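Local coordinates for protein PHB depolymerase (Penicillium funiculosum, PDB 2D81) that hydrolyses the ester bonds of the biopolyester poly-3-hydroxybutyrate as a depolymerase with an alpha/beta hydrolase fold, at residues Ser99-Val104 and Ala133-Pro138; Ile257-Gln262 and Gly308-Ile313. All blocks are in the same frame, centred on the assembly; numbering follows the deposited sequence.

Interaction 1 (Ser99-Val104 and Ala133-Pro138); sequences SSDTTV and AVHTFP. With RB3 ((1R)-3-{[(1R)-3-methoxy-1-methyl-3-oxopropyl]oxy}-1-methyl-3-oxopropyl (3R)-3-hydroxybutanoate), chain C.
From CB to CE1 the side chain of His-135 lies against Asp-101, Thr-103 and Val-104. At its root, Asp-101 OD2 is 3.4 Å from His-135 CB. Next out, CG packs against Thr-103 CB, 3.6 Å away, and CD2 is covered by Thr-103 CG2, a methyl poised over the ring face in a CH-pi contact. ND1 points to Asp-101 and gives its hydrogen to OD1 at 2.8 Å, nearly straight (163°). OD1 lies in the ring plane; seen from the carboxylate, ND1 comes in on the syn side but tilted out of the carboxylate plane, the two planes being 64° apart. CE1 touches Val-104 CG2 at 3.4 Å, and NE2, at the tip, comes 3.8 Å from C2A of the bound RB3 trimer. Such a His-carboxylate pair, with Ala-19 touching the same histidine side chain, is consistent with the acid and base of the Ser-His-Asp triad of alpha/beta hydrolases; Ala-19 probably marks the serine replaced in this S-to-A variant. Asp-101 is itself held by its own loop: with CG anti to the backbone N (chi1 -177°), OD2 accepts from Thr-103 N at 2.8 Å, an Asx turn, and also from Val-104 N, which completes an Asx motif; the two bonds hold the carboxylate's rotation. A water donates to both OD1 and Val-134 O. An alanine in place of Asp-101 would strip ND1 of its acceptor and probably let the imidazole swing and the turn slacken. Further back, Ser-100 N donates to Ala-133 O at 2.9 Å, and Val-134 CG1 lies 3.8 Å from Ser-100 O.

Interaction 2 (Ile257-Gln262 and Gly308-Ile313); sequences IILYPQ and GQVKQI
Strand 257-260 and helix 308-313 run nearly antiparallel, their axes 10.5 Å apart at closest and 152° apart in direction, a spacing bridged by side chains with no hydrogen bond between the two segments. Leu-259 does most of the bridging. Its CG stands anti to the backbone N (chi1 171°), and the two methyls beyond it reach the helix between Gln-309 and Ile-313, residues one turn apart. CD2 is the busier branch: it rests 3.9 Å from Gln-309 CB, 4.0 Å from Ile-313 CD1 and, more loosely, 4.3 Å from Val-310 CG2. CD1 also approaches Ile-313 CD1, so the isoleucine tip faces both leucine methyls. Gln-309 crosses Leu-259 at about a right angle, its chain extended beyond CG, and brings its amide across the end of the leucine toward Pro-261. There OE1 is wedged among carbons, 3.5 Å from Leu-259 CD2 and 3.6 Å from Pro-261 CG, and this buried oxygen has no polar partner in the model. The other end of the same amide is satisfied: NE2 donates to the backbone oxygen of Tyr-197, which probably settles which way the group is turned. This is the familiar layering of an alpha/beta hydrolase, a helix laid over one face of the central sheet. Strand 256-260 lies between strands 221-227 and 205-210; helix 301-314 spans both sides of it, Val-310 touching Val-225 of strand 221-227 and Gln-309 touching Phe-191 of the edge strand 187-192.

Overall arrangement
From the N terminus the chain lays down strands 13-18, 39-43 and 92-98 before reaching interaction 1. There the loop after strand 92-98 meets the segment that follows strand 125-130, closing a loop of 28 residues that carries helix 106-116 and that edge strand. The chain then moves through strands 187-192, 205-210 and 221-227 to interaction 2, where a loop of 45 residues returns helix 301-314 onto strand 256-260. The two loops follow in series, neither nested nor crossed. Their centres are about 27 Å apart, on opposite sides of the chain's centre: 99-104/133-138 borders the ligand pocket, 257-262/308-313 joins sheet to helix.

Interaction 1 (Ser99-Val104 and Ala133-Pro138)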
loop_
_atom_site.group_PDB
_atom_site.type_symbol
_atom_site.label_atom_id
_atom_site.label_comp_id
_atom_site.label_asym_id
_atom_site.label_seq_id
_atom_site.Cartn_x
_atom_site.Cartn_y
_atom_site.Cartn_z
ATOM N N SER A 99 -8.155 7.281 15.487
ATOM C CA SER A 99 -9.012 8.429 15.763
ATOM C C SER A 99 -8.186 9.638 16.195
ATOM O O SER A 99 -8.647 10.775 16.101
ATOM C CB SER A 99 -10.046 8.087 16.846
ATOM O OG SER A 99 -9.442 7.958 18.120
ATOM N N SER A 100 -6.962 9.384 16.657
ATOM C CA SER A 100 -6.105 10.434 17.204
ATOM C C SER A 100 -5.011 10.840 16.223
ATOM O O SER A 100 -4.075 11.554 16.581
ATOM C CB SER A 100 -5.463 9.965 18.515
ATOM O OG SER A 100 -6.442 9.712 19.508
ATOM N N ASP A 101 -5.135 10.378 14.987
ATOM C CA ASP A 101 -4.183 10.707 13.931
ATOM C C ASP A 101 -4.426 12.146 13.460
ATOM O O ASP A 101 -5.501 12.470 12.946
ATOM C CB ASP A 101 -4.356 9.704 12.782
ATOM C CG ASP A 101 -3.364 9.906 11.650
ATOM O OD1 ASP A 101 -3.204 8.960 10.849
ATOM O OD2 ASP A 101 -2.759 10.993 11.543
ATOM N N THR A 102 -3.436 13.010 13.658
ATOM C CA THR A 102 -3.526 14.391 13.194
ATOM C C THR A 102 -2.455 14.684 12.149
ATOM O O THR A 102 -2.162 15.843 11.846
ATOM C CB THR A 102 -3.379 15.394 14.363
ATOM O OG1 THR A 102 -2.156 15.142 15.069
ATOM C CG2 THR A 102 -4.555 15.266 15.319
ATOM N N THR A 103 -1.881 13.620 11.597
ATOM C CA THR A 103 -0.895 13.740 10.533
ATOM C C THR A 103 -1.576 13.579 9.176
ATOM O O THR A 103 -1.356 14.376 8.264
ATOM C CB THR A 103 0.196 12.671 10.675
ATOM O OG1 THR A 103 0.873 12.848 11.927
ATOM C CG2 THR A 103 1.194 12.774 9.535
ATOM N N VAL A 104 -2.396 12.539 9.045
ATOM C CA VAL A 104 -3.327 12.442 7.926
ATOM C C VAL A 104 -4.745 12.615 8.467
ATOM O O VAL A 104 -5.303 13.703 8.383
ATOM C CB VAL A 104 -3.188 11.088 7.189
ATOM C CG1 VAL A 104 -4.181 11.011 6.035
ATOM C CG2 VAL A 104 -1.770 10.940 6.654
ATOM N N ALA A 133 -5.609 5.666 18.545
ATOM C CA ALA A 133 -4.416 5.414 17.744
ATOM C C ALA A 133 -4.007 6.664 16.972
ATOM O O ALA A 133 -4.855 7.382 16.438
ATOM C CB ALA A 133 -4.670 4.260 16.776
ATOM N N VAL A 134 -2.705 6.926 16.916
ATOM C CA VAL A 134 -2.196 8.052 16.143
ATOM C C VAL A 134 -1.730 7.581 14.768
ATOM O O VAL A 134 -2.076 6.481 14.327
ATOM C CB VAL A 134 -1.018 8.745 16.866
ATOM C CG1 VAL A 134 -1.475 9.247 18.231
ATOM C CG2 VAL A 134 0.150 7.781 17.015
ATOM N N HIS A 135 -0.944 8.414 14.093
ATOM C CA HIS A 135 -0.379 8.039 12.808
ATOM C C HIS A 135 0.740 7.012 12.985
ATOM O O HIS A 135 1.882 7.361 13.284
ATOM C CB HIS A 135 0.168 9.271 12.096
ATOM C CG HIS A 135 0.402 9.056 10.636
ATOM N ND1 HIS A 135 -0.630 8.910 9.733
ATOM C CD2 HIS A 135 1.546 8.922 9.926
ATOM C CE1 HIS A 135 -0.129 8.695 8.529
ATOM N NE2 HIS A 135 1.189 8.697 8.620
ATOM N N THR A 136 0.400 5.742 12.793
ATOM C CA THR A 136 1.338 4.648 12.990
ATOM C C THR A 136 0.681 3.397 12.411
ATOM O O THR A 136 -0.542 3.366 12.245
ATOM C CB THR A 136 1.617 4.442 14.499
ATOM O OG1 THR A 136 2.736 3.562 14.668
ATOM C CG2 THR A 136 0.398 3.841 15.191
ATOM N N PHE A 137 1.472 2.378 12.088
ATOM C CA PHE A 137 0.889 1.125 11.617
ATOM C C PHE A 137 0.374 0.328 12.812
ATOM O O PHE A 137 1.130 0.027 13.730
ATOM C CB PHE A 137 1.915 0.281 10.859
ATOM C CG PHE A 137 1.290 -0.809 10.038
ATOM C CD1 PHE A 137 1.039 -0.619 8.684
ATOM C CD2 PHE A 137 0.888 -1.998 10.634
ATOM C CE1 PHE A 137 0.391 -1.594 7.937
ATOM C CE2 PHE A 137 0.236 -2.984 9.893
ATOM C CZ PHE A 137 -0.012 -2.777 8.538
ATOM N N PRO A 138 -0.918 -0.036 12.806
ATOM C CA PRO A 138 -1.514 -0.798 13.908
ATOM C C PRO A 138 -1.251 -2.305 13.890
ATOM O O PRO A 138 -1.639 -2.999 12.951
ATOM C CB PRO A 138 -2.997 -0.482 13.770
ATOM C CG PRO A 138 -3.166 -0.443 12.275
ATOM C CD PRO A 138 -1.943 0.343 11.811
HETATM O O1M RB3 C . 3.686 12.440 7.688
HETATM C C1A RB3 C . 3.742 11.562 6.800
HETATM O O1A RB3 C . 4.773 10.956 6.433
HETATM C C2A RB3 C . 2.431 11.195 6.102
HETATM C C3A RB3 C . 2.534 11.386 4.587
HETATM C C4A RB3 C . 1.187 11.025 3.958
HETATM O O3A RB3 C . 2.844 12.760 4.304
HETATM C C1B RB3 C . 3.698 12.896 3.252
HETATM O O1B RB3 C . 3.792 12.013 2.400
HETATM C C2B RB3 C . 4.537 14.172 3.161
HETATM C C3B RB3 C . 5.160 14.392 1.778
HETATM C C4B RB3 C . 4.086 14.590 0.707
HETATM O O3B RB3 C . 5.981 15.570 1.819
HETATM C C1C RB3 C . 7.240 15.311 2.266
HETATM O O1C RB3 C . 7.430 14.455 3.128
HETATM C C2C RB3 C . 8.412 16.110 1.690
HETATM C C3C RB3 C . 9.138 16.889 2.789
HETATM C C4C RB3 C . 10.287 17.707 2.197
HETATM O O3C RB3 C . 8.211 17.746 3.460
HETATM O O HOH W 1 -3.866 6.573 12.000
#

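Interaction 2 (Ile257-Gln262 and Gly308-Ile313)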
loop_
_atom_site.group_PDB
_atom_site.type_symbol
_atom_site.label_atom_id
_atom_site.label_comp_id
_atom_site.label_asym_id
_atom_site.label_seq_id
_atom_site.Cartn_x
_atom_site.Cartn_y
_atom_site.Cartn_z
ATOM N N ILE A 257 2.221 -14.885 -0.822
ATOM C CA ILE A 257 3.475 -14.145 -0.872
ATOM C C ILE A 257 3.187 -12.673 -0.568
ATOM O O ILE A 257 2.191 -12.121 -1.035
ATOM C CB ILE A 257 4.128 -14.268 -2.270
ATOM C CG1 ILE A 257 4.523 -15.728 -2.526
ATOM C CG2 ILE A 257 5.343 -13.356 -2.374
ATOM C CD1 ILE A 257 5.087 -15.980 -3.922
ATOM N N ILE A 258 4.041 -12.045 0.233
ATOM C CA ILE A 258 3.932 -10.609 0.469
ATOM C C ILE A 258 5.105 -9.913 -0.208
ATOM O O ILE A 258 6.262 -10.174 0.122
ATOM C CB ILE A 258 3.976 -10.257 1.978
ATOM C CG1 ILE A 258 2.969 -11.105 2.766
ATOM C CG2 ILE A 258 3.677 -8.777 2.166
ATOM C CD1 ILE A 258 1.511 -10.855 2.413
ATOM N N LEU A 259 4.809 -9.032 -1.160
ATOM C CA LEU A 259 5.850 -8.259 -1.834
ATOM C C LEU A 259 6.022 -6.913 -1.142
ATOM O O LEU A 259 5.043 -6.205 -0.898
ATOM C CB LEU A 259 5.477 -8.036 -3.303
ATOM C CG LEU A 259 6.346 -7.072 -4.120
ATOM C CD1 LEU A 259 7.767 -7.624 -4.246
ATOM C CD2 LEU A 259 5.729 -6.879 -5.501
ATOM N N TYR A 260 7.267 -6.576 -0.816
ATOM C CA TYR A 260 7.575 -5.315 -0.138
ATOM C C TYR A 260 8.490 -4.420 -0.972
ATOM O O TYR A 260 9.710 -4.451 -0.805
ATOM C CB TYR A 260 8.274 -5.562 1.210
ATOM C CG TYR A 260 7.476 -6.316 2.249
ATOM C CD1 TYR A 260 7.584 -7.705 2.373
ATOM C CD2 TYR A 260 6.638 -5.638 3.132
ATOM C CE1 TYR A 260 6.877 -8.397 3.362
ATOM C CE2 TYR A 260 5.925 -6.320 4.120
ATOM C CZ TYR A 260 6.050 -7.695 4.229
ATOM O OH TYR A 260 5.346 -8.367 5.204
ATOM N N PRO A 261 7.922 -3.615 -1.883
ATOM C CA PRO A 261 8.765 -2.729 -2.697
ATOM C C PRO A 261 9.373 -1.675 -1.768
ATOM O O PRO A 261 8.809 -1.381 -0.717
ATOM C CB PRO A 261 7.774 -2.112 -3.686
ATOM C CG PRO A 261 6.655 -3.140 -3.752
ATOM C CD PRO A 261 6.515 -3.549 -2.314
ATOM N N GLN A 262 10.512 -1.102 -2.147
ATOM C CA GLN A 262 11.184 -0.144 -1.271
ATOM C C GLN A 262 11.427 1.201 -1.941
ATOM O O GLN A 262 11.996 1.266 -3.028
ATOM C CB GLN A 262 12.528 -0.704 -0.793
ATOM C CG GLN A 262 12.448 -2.023 -0.023
ATOM C CD GLN A 262 11.632 -1.917 1.249
ATOM O OE1 GLN A 262 11.781 -0.973 2.022
ATOM N NE2 GLN A 262 10.770 -2.899 1.480
ATOM N N GLY A 308 5.223 -3.995 -12.583
ATOM C CA GLY A 308 6.166 -4.844 -13.291
ATOM C C GLY A 308 6.664 -5.971 -12.411
ATOM O O GLY A 308 6.835 -7.104 -12.867
ATOM N N GLN A 309 6.901 -5.654 -11.143
ATOM C CA GLN A 309 7.260 -6.659 -10.155
ATOM C C GLN A 309 6.148 -7.690 -10.024
ATOM O O GLN A 309 6.399 -8.894 -10.015
ATOM C CB GLN A 309 7.518 -5.989 -8.802
ATOM C CG GLN A 309 8.778 -5.129 -8.771
ATOM C CD GLN A 309 8.933 -4.375 -7.468
ATOM O OE1 GLN A 309 8.381 -4.773 -6.446
ATOM N NE2 GLN A 309 9.699 -3.284 -7.495
ATOM N N VAL A 310 4.912 -7.211 -9.927
ATOM C CA VAL A 310 3.769 -8.100 -9.789
ATOM C C VAL A 310 3.645 -9.020 -10.999
ATOM O O VAL A 310 3.436 -10.225 -10.855
ATOM C CB VAL A 310 2.462 -7.297 -9.629
ATOM C CG1 VAL A 310 1.261 -8.217 -9.756
ATOM C CG2 VAL A 310 2.455 -6.599 -8.279
ATOM N N LYS A 311 3.771 -8.445 -12.191
ATOM C CA LYS A 311 3.622 -9.212 -13.424
ATOM C C LYS A 311 4.639 -10.348 -13.475
ATOM O O LYS A 311 4.333 -11.448 -13.942
ATOM C CB LYS A 311 3.820 -8.305 -14.640
ATOM C CG LYS A 311 2.841 -7.145 -14.749
ATOM C CD LYS A 311 1.528 -7.552 -15.391
ATOM C CE LYS A 311 0.660 -6.329 -15.652
ATOM N NZ LYS A 311 -0.585 -6.652 -16.401
ATOM N N GLN A 312 5.851 -10.076 -12.997
ATOM C CA GLN A 312 6.908 -11.082 -12.983
ATOM C C GLN A 312 6.552 -12.223 -12.035
ATOM O O GLN A 312 6.663 -13.397 -12.391
ATOM C CB GLN A 312 8.234 -10.443 -12.565
ATOM C CG GLN A 312 9.384 -11.424 -12.316
ATOM C CD GLN A 312 9.681 -12.323 -13.505
ATOM O OE1 GLN A 312 9.271 -12.044 -14.632
ATOM N NE2 GLN A 312 10.409 -13.406 -13.256
ATOM N N ILE A 313 6.112 -11.875 -10.831
ATOM C CA ILE A 313 5.777 -12.881 -9.833
ATOM C C ILE A 313 4.643 -13.799 -10.288
ATOM O O ILE A 313 4.693 -15.005 -10.059
ATOM C CB ILE A 313 5.395 -12.221 -8.494
ATOM C CG1 ILE A 313 6.636 -11.568 -7.875
ATOM C CG2 ILE A 313 4.792 -13.254 -7.545
ATOM C CD1 ILE A 313 6.351 -10.676 -6.684
#